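Local atomic coordinates of 2-methyl-3-hydroxypyridine-5-carboxylic acid oxygenase (Mesorhizobium loti, PDB entry 3ALJ), a protein that catalyses, as an FAD-dependent oxygenase, the oxygenation of 2-methyl-3-hydroxypyridine-5-carboxylic acid, probably with opening of the pyridine ring. Residues 33-38 / 313-318; 272-277 / 338-343; 60-65 / 307-312; 333-338 / 373-378. All coordinates share one frame; numbering follows the deposited sequence. Where two conformers were deposited one is given.

Followed from the N terminus, the chain shows how one FAD-binding fold is tied together by residues far apart in sequence. Contact 1 opens at 33-38 and contact 3 at 60-65; both return to helix 300-314, contact 3 at 307-312 and contact 1 at 313-318, so that contact 1 encloses contact 3. Contact 2 starts at 272-277, within both of these loops, and ends at 338-343, beyond them, thereby crossing both. Contact 4, from 333-338 to 373-378, follows contacts 1 and 3 in series but crosses contact 2. Helices 300-314 and 321-349, successive in the chain, thus join the nucleotide-binding sheet, helix 57-65, an edge strand of the larger sheet and the C-terminal tail.

Contact 1 (33-38 / 313-318); sequences NGWDVR and QDLEEG
W35 and L315 meet at roughly a right angle, the indole presenting its outer six-membered ring to the branched end of the leucine. CZ2 of W35 does the touching: L315 CD1 lies 3.9 Å from it, with CB and CD2 of the leucine hardly farther off. On the more exposed flank, N33 lies aslant E316, the amide and carboxylate planes 41° apart. N33 OD1 rests 3.5 Å from E316 CG, and a bend at chi2 (-57°) folds the glutamate so that its OE2 comes 3.6 Å from N33 CB. A water joins the two halves: W35 NE1 donates to it over 3.0 Å, and it is hydrogen-bonded to E316 OE2 at 2.7 Å. The same OE2 makes a salt bridge with R12, its stronger partner. Shortened to an alanine, position N33 would probably lose the amide that lies beside E316 CG, leaving CB alone against the carboxylate. G34, at positive phi, closes helix 21-32 in a Schellman motif, W35 N bonding to L30 O, and the chain then enters strand 36-40. This is the second turn of a beta-alpha-beta crossover of the Rossmann type, as expected of an FAD-binding domain.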
loop_
_atom_site.group_PDB
_atom_site.type_symbol
_atom_site.label_atom_id
_atom_site.label_comp_id
_atom_site.label_asym_id
_atom_site.label_seq_id
_atom_site.Cartn_x
_atom_site.Cartn_y
_atom_site.Cartn_z
ATOM N N ASN A 33 -8.436 19.760 8.695
ATOM C CA ASN A 33 -8.248 20.409 9.980
ATOM C C ASN A 33 -7.829 21.895 9.883
ATOM O O ASN A 33 -7.473 22.483 10.933
ATOM C CB ASN A 33 -7.176 19.631 10.733
ATOM C CG ASN A 33 -7.705 18.267 11.250
ATOM O OD1 ASN A 33 -6.925 17.388 11.767
ATOM N ND2 ASN A 33 -9.028 18.147 11.259
ATOM N N GLY A 34 -7.826 22.456 8.695
ATOM C CA GLY A 34 -7.579 23.930 8.570
ATOM C C GLY A 34 -6.112 24.263 8.292
ATOM O O GLY A 34 -5.781 25.442 8.181
ATOM N N TRP A 35 -5.239 23.273 8.068
ATOM C CA TRP A 35 -3.853 23.599 7.611
ATOM C C TRP A 35 -3.891 24.158 6.201
ATOM O O TRP A 35 -4.661 23.774 5.335
ATOM C CB TRP A 35 -2.978 22.340 7.635
ATOM C CG TRP A 35 -2.640 21.837 8.963
ATOM C CD1 TRP A 35 -3.414 21.089 9.883
ATOM C CD2 TRP A 35 -1.366 21.977 9.563
ATOM N NE1 TRP A 35 -2.703 20.819 10.962
ATOM C CE2 TRP A 35 -1.409 21.337 10.833
ATOM C CE3 TRP A 35 -0.146 22.568 9.154
ATOM C CZ2 TRP A 35 -0.299 21.229 11.729
ATOM C CZ3 TRP A 35 0.933 22.475 10.071
ATOM C CH2 TRP A 35 0.857 21.846 11.332
ATOM N N ASP A 36 -2.885 25.059 5.982
ATOM C CA ASP A 36 -2.572 25.461 4.645
ATOM C C ASP A 36 -1.579 24.390 4.118
ATOM O O ASP A 36 -0.436 24.464 4.540
ATOM C CB ASP A 36 -1.954 26.888 4.636
ATOM C CG ASP A 36 -1.535 27.322 3.198
ATOM O OD1 ASP A 36 -1.712 26.598 2.196
ATOM O OD2 ASP A 36 -1.180 28.559 3.038
ATOM N N VAL A 37 -2.004 23.511 3.242
ATOM C CA VAL A 37 -1.158 22.398 2.792
ATOM C C VAL A 37 -0.816 22.452 1.347
ATOM O O VAL A 37 -1.686 22.619 0.458
ATOM C CB VAL A 37 -2.008 21.053 2.833
ATOM C CG1 VAL A 37 -1.034 19.854 2.590
ATOM C CG2 VAL A 37 -2.695 20.884 4.021
ATOM N N ARG A 38 0.492 22.274 1.062
ATOM C CA ARG A 38 0.919 22.185 -0.304
ATOM C C ARG A 38 1.626 20.831 -0.475
ATOM O O ARG A 38 2.335 20.380 0.504
ATOM C CB ARG A 38 1.955 23.296 -0.592
ATOM C CG ARG A 38 1.270 24.726 -0.399
ATOM C CD ARG A 38 1.702 25.283 0.941
ATOM N NE ARG A 38 1.035 26.579 1.245
ATOM C CZ ARG A 38 1.463 27.745 0.741
ATOM N NH1 ARG A 38 0.826 28.838 1.133
ATOM N NH2 ARG A 38 2.551 27.826 -0.080
ATOM N N GLN A 313 -4.186 13.723 13.590
ATOM C CA GLN A 313 -4.871 13.697 14.908
ATOM C C GLN A 313 -3.971 14.254 15.988
ATOM O O GLN A 313 -4.430 15.135 16.775
ATOM C CB GLN A 313 -5.254 12.281 15.267
ATOM C CG GLN A 313 -6.363 11.666 14.378
ATOM C CD GLN A 313 -6.579 10.239 14.792
ATOM O OE1 GLN A 313 -5.657 9.452 15.057
ATOM N NE2 GLN A 313 -7.862 9.863 14.802
ATOM N N ASP A 314 -2.698 13.880 16.034
ATOM C CA ASP A 314 -1.851 14.351 17.118
ATOM C C ASP A 314 -1.522 15.817 16.961
ATOM O O ASP A 314 -1.231 16.430 18.058
ATOM C CB ASP A 314 -0.590 13.483 17.172
ATOM C CG ASP A 314 -0.775 12.265 17.964
ATOM O OD1 ASP A 314 -0.746 12.427 19.208
ATOM O OD2 ASP A 314 -0.848 11.103 17.489
ATOM N N LEU A 315 -1.659 16.409 15.773
ATOM C CA LEU A 315 -1.382 17.815 15.530
ATOM C C LEU A 315 -2.557 18.650 16.004
ATOM O O LEU A 315 -2.468 19.898 15.946
ATOM C CB LEU A 315 -1.042 18.099 14.041
ATOM C CG LEU A 315 0.373 17.573 13.768
ATOM C CD1 LEU A 315 0.465 17.388 12.218
ATOM C CD2 LEU A 315 1.445 18.611 14.265
ATOM N N GLU A 316 -3.656 18.030 16.508
ATOM C CA GLU A 316 -4.825 18.816 16.972
ATOM C C GLU A 316 -4.762 18.891 18.481
ATOM O O GLU A 316 -5.812 19.311 19.048
ATOM C CB GLU A 316 -6.180 18.073 16.565
ATOM C CG GLU A 316 -6.481 18.168 15.103
ATOM C CD GLU A 316 -6.541 19.639 14.704
ATOM O OE1 GLU A 316 -7.431 20.378 15.198
ATOM O OE2 GLU A 316 -5.672 20.103 13.944
ATOM N N GLU A 317 -3.692 18.483 19.149
ATOM C CA GLU A 317 -3.717 18.459 20.617
ATOM C C GLU A 317 -3.322 19.741 21.329
ATOM O O GLU A 317 -3.290 19.765 22.578
ATOM C CB GLU A 317 -2.942 17.318 21.210
ATOM C CG GLU A 317 -3.404 15.960 20.717
ATOM C CD GLU A 317 -4.580 15.435 21.475
ATOM O OE1 GLU A 317 -4.854 15.922 22.614
ATOM O OE2 GLU A 317 -5.206 14.507 20.959
ATOM N N GLY A 318 -3.035 20.815 20.597
ATOM C CA GLY A 318 -2.601 21.982 21.366
ATOM C C GLY A 318 -1.102 22.105 21.641
ATOM O O GLY A 318 -0.665 23.141 22.142
HETATM O O HOH W 1 -4.097 18.579 12.323
#

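Contact 2 (272-277 / 338-343); sequences TTKLDS and RCQALS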
loop_
_atom_site.group_PDB
_atom_site.type_symbol
_atom_site.label_atom_id
_atom_site.label_comp_id
_atom_site.label_asym_id
_atom_site.label_seq_id
_atom_site.Cartn_x
_atom_site.Cartn_y
_atom_site.Cartn_z
ATOM N N THR A 272 12.201 -3.236 1.871
ATOM C CA THR A 272 11.808 -2.822 3.201
ATOM C C THR A 272 12.648 -1.772 3.781
ATOM O O THR A 272 13.846 -1.591 3.368
ATOM C CB THR A 272 11.824 -4.057 4.201
ATOM O OG1 THR A 272 13.178 -4.576 4.309
ATOM C CG2 THR A 272 10.937 -5.202 3.709
ATOM N N THR A 273 12.108 -0.994 4.705
ATOM C CA THR A 273 12.862 0.083 5.481
ATOM C C THR A 273 12.426 0.018 6.910
ATOM O O THR A 273 11.245 -0.162 7.238
ATOM C CB THR A 273 12.638 1.572 4.937
ATOM O OG1 THR A 273 11.210 1.836 4.905
ATOM C CG2 THR A 273 13.063 1.668 3.494
ATOM N N LYS A 274 13.420 0.201 7.786
ATOM C CA LYS A 274 13.081 0.298 9.213
ATOM C C LYS A 274 14.046 1.348 9.828
ATOM O O LYS A 274 15.250 1.265 9.484
ATOM C CB LYS A 274 13.217 -1.029 10.016
ATOM C CG LYS A 274 12.611 -0.868 11.469
ATOM C CD LYS A 274 12.565 -2.279 12.053
ATOM C CE LYS A 274 12.005 -2.108 13.452
ATOM N NZ LYS A 274 11.872 -3.582 14.000
ATOM N N LEU A 275 13.482 2.289 10.611
ATOM C CA LEU A 275 14.279 3.446 11.079
ATOM C C LEU A 275 14.348 3.527 12.613
ATOM O O LEU A 275 13.436 3.109 13.261
ATOM C CB LEU A 275 13.637 4.760 10.631
ATOM C CG LEU A 275 13.460 5.045 9.139
ATOM C CD1 LEU A 275 12.970 6.499 8.845
ATOM C CD2 LEU A 275 14.305 4.481 8.147
ATOM N N ASP A 276 15.413 4.175 13.091
ATOM C CA ASP A 276 15.617 4.476 14.550
ATOM C C ASP A 276 14.374 5.276 15.059
ATOM O O ASP A 276 13.835 5.089 16.173
ATOM C CB ASP A 276 16.968 5.217 14.756
ATOM C CG ASP A 276 17.251 5.528 16.223
ATOM O OD1 ASP A 276 17.338 6.740 16.557
ATOM O OD2 ASP A 276 17.403 4.549 16.973
ATOM N N SER A 277 13.991 6.257 14.244
ATOM C CA SER A 277 12.893 7.144 14.570
ATOM C C SER A 277 12.243 7.670 13.346
ATOM O O SER A 277 12.842 7.514 12.258
ATOM C CB SER A 277 13.366 8.297 15.519
ATOM O OG SER A 277 14.147 9.176 14.719
ATOM N N ARG A 338 5.030 -4.077 14.678
ATOM C CA ARG A 338 4.550 -5.481 14.824
ATOM C C ARG A 338 4.076 -6.046 13.515
ATOM O O ARG A 338 4.365 -7.163 13.145
ATOM C CB ARG A 338 3.357 -5.596 15.835
ATOM C CG ARG A 338 3.907 -5.525 17.271
ATOM C CD ARG A 338 2.807 -5.857 18.374
ATOM N NE ARG A 338 1.653 -4.959 18.289
ATOM C CZ ARG A 338 1.505 -3.797 18.959
ATOM N NH1 ARG A 338 2.500 -3.417 19.798
ATOM N NH2 ARG A 338 0.424 -3.060 18.811
ATOM N N CYS A 339 3.341 -5.192 12.764
ATOM C CA CYS A 339 2.828 -5.661 11.465
ATOM C C CYS A 339 3.960 -5.926 10.403
ATOM O O CYS A 339 3.974 -6.926 9.739
ATOM C CB CYS A 339 1.794 -4.639 10.952
ATOM S SG CYS A 339 1.055 -5.091 9.363
ATOM N N GLN A 340 4.947 -5.020 10.433
ATOM C CA GLN A 340 6.118 -5.216 9.563
ATOM C C GLN A 340 6.857 -6.524 9.892
ATOM O O GLN A 340 7.229 -7.283 9.027
ATOM C CB GLN A 340 7.011 -3.961 9.677
ATOM C CG GLN A 340 8.299 -4.136 8.964
ATOM C CD GLN A 340 9.188 -2.915 9.168
ATOM O OE1 GLN A 340 9.508 -2.562 10.301
ATOM N NE2 GLN A 340 9.547 -2.210 8.065
ATOM N N ALA A 341 7.002 -6.727 11.216
ATOM C CA ALA A 341 7.722 -7.953 11.577
ATOM C C ALA A 341 6.946 -9.263 11.232
ATOM O O ALA A 341 7.548 -10.159 10.668
ATOM C CB ALA A 341 8.023 -7.937 13.130
ATOM N N LEU A 342 5.627 -9.211 11.503
ATOM C CA LEU A 342 4.825 -10.387 11.254
ATOM C C LEU A 342 4.718 -10.638 9.742
ATOM O O LEU A 342 4.784 -11.756 9.267
ATOM C CB LEU A 342 3.451 -10.261 11.953
ATOM C CG LEU A 342 2.619 -11.555 11.762
ATOM C CD1 LEU A 342 3.353 -12.755 12.434
ATOM C CD2 LEU A 342 1.290 -11.313 12.516
ATOM N N SER A 343 4.556 -9.554 8.979
ATOM C CA SER A 343 4.539 -9.676 7.493
ATOM C C SER A 343 5.792 -10.325 6.967
ATOM O O SER A 343 5.791 -11.151 6.099
ATOM C CB SER A 343 4.410 -8.242 6.913
ATOM O OG SER A 343 3.087 -7.809 7.230
HETATM O O HOH W 2 9.467 -4.248 12.472
#
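Q340 reaches from helix 321-349 to the backbone at T273, and this one side chain carries most of a helix-to-sheet contact: strand 267-275 is an outermost strand of the seven-stranded mixed sheet, and the long helix runs past it. The inner part is firm. Q340 has CG anti to its own nitrogen (chi1 173°) and stays extended beyond it, which projects the amide straight off the helix. Its NE2 donates to T273 O at 2.8 Å, with an N-H...O angle of 144°. The oxygen lies in the amide plane of Q340, whereas the donor stands 39° above the carbonyl plane of T273. NE2 also bonds to A292 O, so two backbone oxygens fix the turn of the amide. T273 has its CB turned away from the helix, and its OG1 is hydrogen-bonded to A292 N and D288 O, so T273 and Q340 both bond to A292. A leucine in place of Q340 would probably leave the carbonyls of T273 and A292 without this shared donor, and the water on K274 without the amide oxygen that binds it.

The outer part is looser and faces solvent. K274, exposed and fully stretched, crosses Q340 obliquely and lays its methylenes beside the amide oxygen, Q340 OE1 coming 3.5 Å from K274 CD and 3.7 Å from K274 CG. Beyond them the charged end meets Q340 only through solvent. K274 NZ donates to a water 2.9 Å away, and that water in turn donates to Q340 OE1 at 2.7 Å.

Contact 3 (60-65 / 307-312); sequences LRVLEG and NAFSLS
F309 gives up the most surface to this contact, lying against V62 and G65 where helix 300-314 packs on helix 57-65 in the FAD-binding domain. The backbones come near each other, with V62 CA 6.7 Å from F309 CA. The side chains of V62 and F309 run antiparallel past one another: the valine contributes CG1, which lies 4.0 Å from F309 CB, at the root of the aromatic side chain. The ring itself goes on toward the end of the other helix, because CG of F309 is anti to the backbone N (chi1 -170°). It arrives at G65, whose CA is 4.1 Å from F309 CZ. A CB built on G65 would point at the ring and come within 2.8 Å of F309 CZ, a clash, so the phenyl occupies the place of a side chain at that turn. Helix 21-32 supports both partners, T25 touching V62 and A29 touching F309, while P370 and L371 of the C-terminal region press on the same two residues. Q32 of helix 21-32 also donates from NE2 to the carbonyl oxygen of G65. This oxygen G65 O lies at the edge of the F309 ring, near its plane, 3.7 Å from F309 CE1.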
loop_
_atom_site.group_PDB
_atom_site.type_symbol
_atom_site.label_atom_id
_atom_site.label_comp_id
_atom_site.label_asym_id
_atom_site.label_seq_id
_atom_site.Cartn_x
_atom_site.Cartn_y
_atom_site.Cartn_z
ATOM N N LEU A 60 -9.924 1.442 5.139
ATOM C CA LEU A 60 -11.230 1.922 4.765
ATOM C C LEU A 60 -11.712 3.006 5.765
ATOM O O LEU A 60 -12.362 3.963 5.320
ATOM C CB LEU A 60 -12.211 0.727 4.645
ATOM C CG LEU A 60 -11.888 -0.225 3.517
ATOM C CD1 LEU A 60 -12.755 -1.484 3.688
ATOM C CD2 LEU A 60 -12.097 0.401 2.122
ATOM N N ARG A 61 -11.398 2.853 7.068
ATOM C CA ARG A 61 -11.784 3.851 8.079
ATOM C C ARG A 61 -10.949 5.112 7.841
ATOM O O ARG A 61 -11.508 6.210 8.022
ATOM C CB ARG A 61 -11.476 3.245 9.461
ATOM C CG ARG A 61 -12.518 2.176 9.928
ATOM C CD ARG A 61 -13.957 2.772 10.060
ATOM N NE ARG A 61 -14.021 3.495 11.333
ATOM C CZ ARG A 61 -15.161 3.847 11.887
ATOM N NH1 ARG A 61 -16.257 3.826 11.151
ATOM N NH2 ARG A 61 -15.131 4.342 13.147
ATOM N N VAL A 62 -9.672 4.999 7.420
ATOM C CA VAL A 62 -8.993 6.223 7.028
ATOM C C VAL A 62 -9.752 6.895 5.907
ATOM O O VAL A 62 -9.980 8.126 5.948
ATOM C CB VAL A 62 -7.546 5.938 6.586
ATOM C CG1 VAL A 62 -6.893 7.236 6.021
ATOM C CG2 VAL A 62 -6.690 5.437 7.755
ATOM N N LEU A 63 -10.139 6.139 4.860
ATOM C CA LEU A 63 -10.852 6.777 3.753
ATOM C C LEU A 63 -12.128 7.466 4.199
ATOM O O LEU A 63 -12.496 8.552 3.727
ATOM C CB LEU A 63 -11.204 5.739 2.624
ATOM C CG LEU A 63 -9.945 5.277 1.867
ATOM C CD1 LEU A 63 -10.307 4.047 1.083
ATOM C CD2 LEU A 63 -9.498 6.382 0.887
ATOM N N GLU A 64 -12.858 6.816 5.129
ATOM C CA GLU A 64 -14.036 7.499 5.734
ATOM C C GLU A 64 -13.671 8.794 6.378
ATOM O O GLU A 64 -14.382 9.790 6.217
ATOM C CB GLU A 64 -14.625 6.479 6.748
ATOM C CG GLU A 64 -15.951 6.982 7.316
ATOM C CD GLU A 64 -16.617 5.953 8.348
ATOM O OE1 GLU A 64 -17.450 6.504 9.100
ATOM O OE2 GLU A 64 -16.252 4.765 8.323
ATOM N N GLY A 65 -12.615 8.769 7.210
ATOM C CA GLY A 65 -12.104 10.000 7.899
ATOM C C GLY A 65 -11.652 11.044 6.866
ATOM O O GLY A 65 -11.665 12.220 7.216
ATOM N N ASN A 307 -0.992 5.820 9.573
ATOM C CA ASN A 307 0.026 6.735 10.184
ATOM C C ASN A 307 -0.099 8.138 9.710
ATOM O O ASN A 307 -0.022 9.041 10.563
ATOM C CB ASN A 307 1.414 6.130 9.954
ATOM C CG ASN A 307 1.623 4.796 10.628
ATOM O OD1 ASN A 307 2.555 3.987 10.222
ATOM N ND2 ASN A 307 0.868 4.523 11.569
ATOM N N ALA A 308 -0.446 8.349 8.446
ATOM C CA ALA A 308 -0.607 9.708 7.986
ATOM C C ALA A 308 -1.824 10.345 8.630
ATOM O O ALA A 308 -1.841 11.537 9.055
ATOM C CB ALA A 308 -0.710 9.713 6.484
ATOM N N PHE A 309 -2.937 9.578 8.738
ATOM C CA PHE A 309 -4.097 10.178 9.355
ATOM C C PHE A 309 -3.881 10.405 10.813
ATOM O O PHE A 309 -4.325 11.471 11.330
ATOM C CB PHE A 309 -5.316 9.168 9.144
ATOM C CG PHE A 309 -6.655 9.766 9.537
ATOM C CD1 PHE A 309 -7.349 10.557 8.629
ATOM C CD2 PHE A 309 -7.112 9.571 10.853
ATOM C CE1 PHE A 309 -8.558 11.138 9.012
ATOM C CE2 PHE A 309 -8.350 10.134 11.264
ATOM C CZ PHE A 309 -9.027 10.924 10.379
ATOM N N SER A 310 -3.201 9.487 11.473
ATOM C CA SER A 310 -2.900 9.602 12.911
ATOM C C SER A 310 -2.023 10.820 13.181
ATOM O O SER A 310 -2.174 11.471 14.246
ATOM C CB SER A 310 -2.183 8.373 13.436
ATOM O OG SER A 310 -3.105 7.258 13.329
ATOM N N LEU A 311 -1.109 11.145 12.290
ATOM C CA LEU A 311 -0.264 12.387 12.413
ATOM C C LEU A 311 -1.175 13.557 12.555
ATOM O O LEU A 311 -0.955 14.474 13.431
ATOM C CB LEU A 311 0.696 12.475 11.146
ATOM C CG LEU A 311 1.587 13.736 11.208
ATOM C CD1 LEU A 311 2.545 13.741 12.371
ATOM C CD2 LEU A 311 2.369 13.725 9.893
ATOM N N SER A 312 -2.144 13.667 11.668
ATOM C CA SER A 312 -3.116 14.780 11.714
ATOM C C SER A 312 -3.841 14.875 13.035
ATOM O O SER A 312 -4.076 15.994 13.530
ATOM C CB SER A 312 -4.088 14.787 10.490
ATOM O OG SER A 312 -5.193 13.883 10.623
#

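Contact 4 (333-338 / 373-378); sequences RPITDR and RVYSWP
I335 and Y375 approach from opposite directions and supply the apolar share of this surface contact. The tyrosine comes end first: its OH lies 3.4 Å from I335 CG1 and 3.5 Å from I335 CD1, while I335 CD1 is 4.4 Å from the ring carbon CZ of Y375. The isoleucine therefore cushions the phenolic end with the outer part of its longer branch. Y368 meets the ring of Y375 at a steep inclination and also touches I335.

Between polar groups there is only a near approach. R338 slants across Y375 with its guanidinium turned 51° from the ring, and R338 NH2 comes 3.8 Å from Y375 OH, at the edge of the group and near its plane. The bend of R338 at chi3 (-58°) folds the guanidinium back, so that P334 O, one turn earlier, lies over one face, 3.6 Å above its centre. The strong partner of R338 is E364, bound through NE; E364 also packs on Y375.

Ionic bonds run along the helix as well. R333 NE bonds to D337 OD1 at 3.0 Å, nearly straight at 163°, with the oxygen in the guanidinium plane and approached on its syn side. R333 NH1 has a second acid in E329. Separately, R333 NH2 makes a hydrogen bond to L275 O of strand 267-275.

Strand 374-375 pairs antiparallel with strand 368-369, where R373 and V374 both face D369 in a G1 beta bulge; the contact is thus a small bulged hairpin of the C-terminal tail, propped by a tyrosine against the long helix 321-349.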
loop_
_atom_site.group_PDB
_atom_site.type_symbol
_atom_site.label_atom_id
_atom_site.label_comp_id
_atom_site.label_asym_id
_atom_site.label_seq_id
_atom_site.Cartn_x
_atom_site.Cartn_y
_atom_site.Cartn_z
ATOM N N ARG A 333 3.508 3.936 16.334
ATOM C CA ARG A 333 4.524 3.108 15.708
ATOM C C ARG A 333 4.460 1.654 16.097
ATOM O O ARG A 333 4.701 0.806 15.255
ATOM C CB ARG A 333 5.918 3.720 15.790
ATOM C CG ARG A 333 6.991 2.785 15.424
ATOM C CD ARG A 333 8.382 3.376 15.574
ATOM N NE ARG A 333 9.206 2.473 14.992
ATOM C CZ ARG A 333 10.406 2.691 14.598
ATOM N NH1 ARG A 333 10.952 3.896 14.832
ATOM N NH2 ARG A 333 11.065 1.700 14.053
ATOM N N PRO A 334 4.133 1.311 17.359
ATOM C CA PRO A 334 4.174 -0.106 17.676
ATOM C C PRO A 334 3.273 -1.015 16.821
ATOM O O PRO A 334 3.653 -2.155 16.501
ATOM C CB PRO A 334 3.794 -0.178 19.175
ATOM C CG PRO A 334 4.318 1.166 19.710
ATOM C CD PRO A 334 3.929 2.146 18.593
ATOM N N ILE A 335 2.107 -0.521 16.436
ATOM C CA ILE A 335 1.229 -1.316 15.553
ATOM C C ILE A 335 1.982 -1.635 14.222
ATOM O O ILE A 335 1.933 -2.742 13.675
ATOM C CB ILE A 335 -0.071 -0.536 15.254
ATOM C CG1 ILE A 335 -0.700 -0.042 16.633
ATOM C CG2 ILE A 335 -0.950 -1.398 14.374
ATOM C CD1 ILE A 335 -1.929 0.816 16.356
ATOM N N THR A 336 2.651 -0.637 13.681
ATOM C CA THR A 336 3.393 -0.793 12.393
ATOM C C THR A 336 4.620 -1.655 12.584
ATOM O O THR A 336 4.873 -2.513 11.722
ATOM C CB THR A 336 3.829 0.591 11.902
ATOM O OG1 THR A 336 2.674 1.284 11.365
ATOM C CG2 THR A 336 4.821 0.403 10.702
ATOM N N ASP A 337 5.386 -1.526 13.717
ATOM C CA ASP A 337 6.535 -2.333 13.876
ATOM C C ASP A 337 6.140 -3.810 13.970
ATOM O O ASP A 337 6.774 -4.683 13.404
ATOM C CB ASP A 337 7.217 -1.958 15.212
ATOM C CG ASP A 337 8.066 -0.764 15.128
ATOM O OD1 ASP A 337 8.381 -0.247 14.063
ATOM O OD2 ASP A 337 8.413 -0.279 16.243
ATOM N N ARG A 338 5.030 -4.077 14.678
ATOM C CA ARG A 338 4.550 -5.481 14.824
ATOM C C ARG A 338 4.076 -6.046 13.515
ATOM O O ARG A 338 4.365 -7.163 13.145
ATOM C CB ARG A 338 3.357 -5.596 15.835
ATOM C CG ARG A 338 3.907 -5.525 17.271
ATOM C CD ARG A 338 2.807 -5.857 18.374
ATOM N NE ARG A 338 1.653 -4.959 18.289
ATOM C CZ ARG A 338 1.505 -3.797 18.959
ATOM N NH1 ARG A 338 2.500 -3.417 19.798
ATOM N NH2 ARG A 338 0.424 -3.060 18.811
ATOM N N ARG A 373 -9.720 5.055 17.518
ATOM C CA ARG A 373 -8.515 4.644 18.219
ATOM C C ARG A 373 -8.726 3.397 19.082
ATOM O O ARG A 373 -8.232 3.278 20.210
ATOM C CB ARG A 373 -7.871 5.821 19.087
ATOM C CG ARG A 373 -7.759 7.094 18.271
ATOM C CD ARG A 373 -7.127 8.148 19.209
ATOM N NE ARG A 373 -7.432 9.432 18.610
ATOM C CZ ARG A 373 -6.616 10.512 18.773
ATOM N NH1 ARG A 373 -7.046 11.646 18.208
ATOM N NH2 ARG A 373 -5.470 10.348 19.478
ATOM N N VAL A 374 -9.502 2.434 18.551
ATOM C CA VAL A 374 -9.682 1.113 19.258
ATOM C C VAL A 374 -9.571 0.038 18.256
ATOM O O VAL A 374 -9.610 0.356 17.013
ATOM C CB VAL A 374 -11.135 1.037 19.848
ATOM C CG1 VAL A 374 -11.285 2.187 20.986
ATOM C CG2 VAL A 374 -12.201 1.182 18.774
ATOM N N TYR A 375 -9.478 -1.202 18.705
ATOM C CA TYR A 375 -9.519 -2.383 17.811
ATOM C C TYR A 375 -10.946 -2.859 17.725
ATOM O O TYR A 375 -11.648 -2.935 18.801
ATOM C CB TYR A 375 -8.616 -3.479 18.365
ATOM C CG TYR A 375 -7.166 -3.106 18.311
ATOM C CD1 TYR A 375 -6.571 -2.312 19.310
ATOM C CD2 TYR A 375 -6.465 -3.389 17.164
ATOM C CE1 TYR A 375 -5.232 -1.923 19.166
ATOM C CE2 TYR A 375 -5.116 -3.054 17.012
ATOM C CZ TYR A 375 -4.501 -2.382 18.019
ATOM O OH TYR A 375 -3.138 -2.037 17.955
ATOM N N SER A 376 -11.430 -3.115 16.515
ATOM C CA SER A 376 -12.809 -3.551 16.327
ATOM C C SER A 376 -12.804 -4.905 15.618
ATOM O O SER A 376 -11.802 -5.636 15.550
ATOM C CB SER A 376 -13.495 -2.469 15.484
ATOM O OG SER A 376 -14.923 -2.695 15.254
ATOM N N TRP A 377 -13.987 -5.354 15.180
ATOM C CA TRP A 377 -14.157 -6.610 14.393
ATOM C C TRP A 377 -13.458 -7.746 15.064
ATOM O O TRP A 377 -12.546 -8.348 14.495
ATOM C CB TRP A 377 -13.763 -6.423 12.922
ATOM C CG TRP A 377 -14.674 -5.359 12.323
ATOM C CD1 TRP A 377 -14.350 -3.998 12.123
ATOM C CD2 TRP A 377 -16.023 -5.535 11.846
ATOM N NE1 TRP A 377 -15.488 -3.349 11.585
ATOM C CE2 TRP A 377 -16.493 -4.255 11.414
ATOM C CE3 TRP A 377 -16.935 -6.637 11.830
ATOM C CZ2 TRP A 377 -17.821 -4.078 10.993
ATOM C CZ3 TRP A 377 -18.216 -6.445 11.378
ATOM C CH2 TRP A 377 -18.633 -5.145 10.993
ATOM N N PRO A 378 -13.849 -8.099 16.284
ATOM C CA PRO A 378 -13.175 -9.213 16.981
ATOM C C PRO A 378 -13.350 -10.551 16.264
ATOM O O PRO A 378 -14.359 -10.832 15.607
ATOM C CB PRO A 378 -13.875 -9.223 18.386
ATOM C CG PRO A 378 -15.309 -8.689 18.054
ATOM C CD PRO A 378 -14.953 -7.476 17.104
#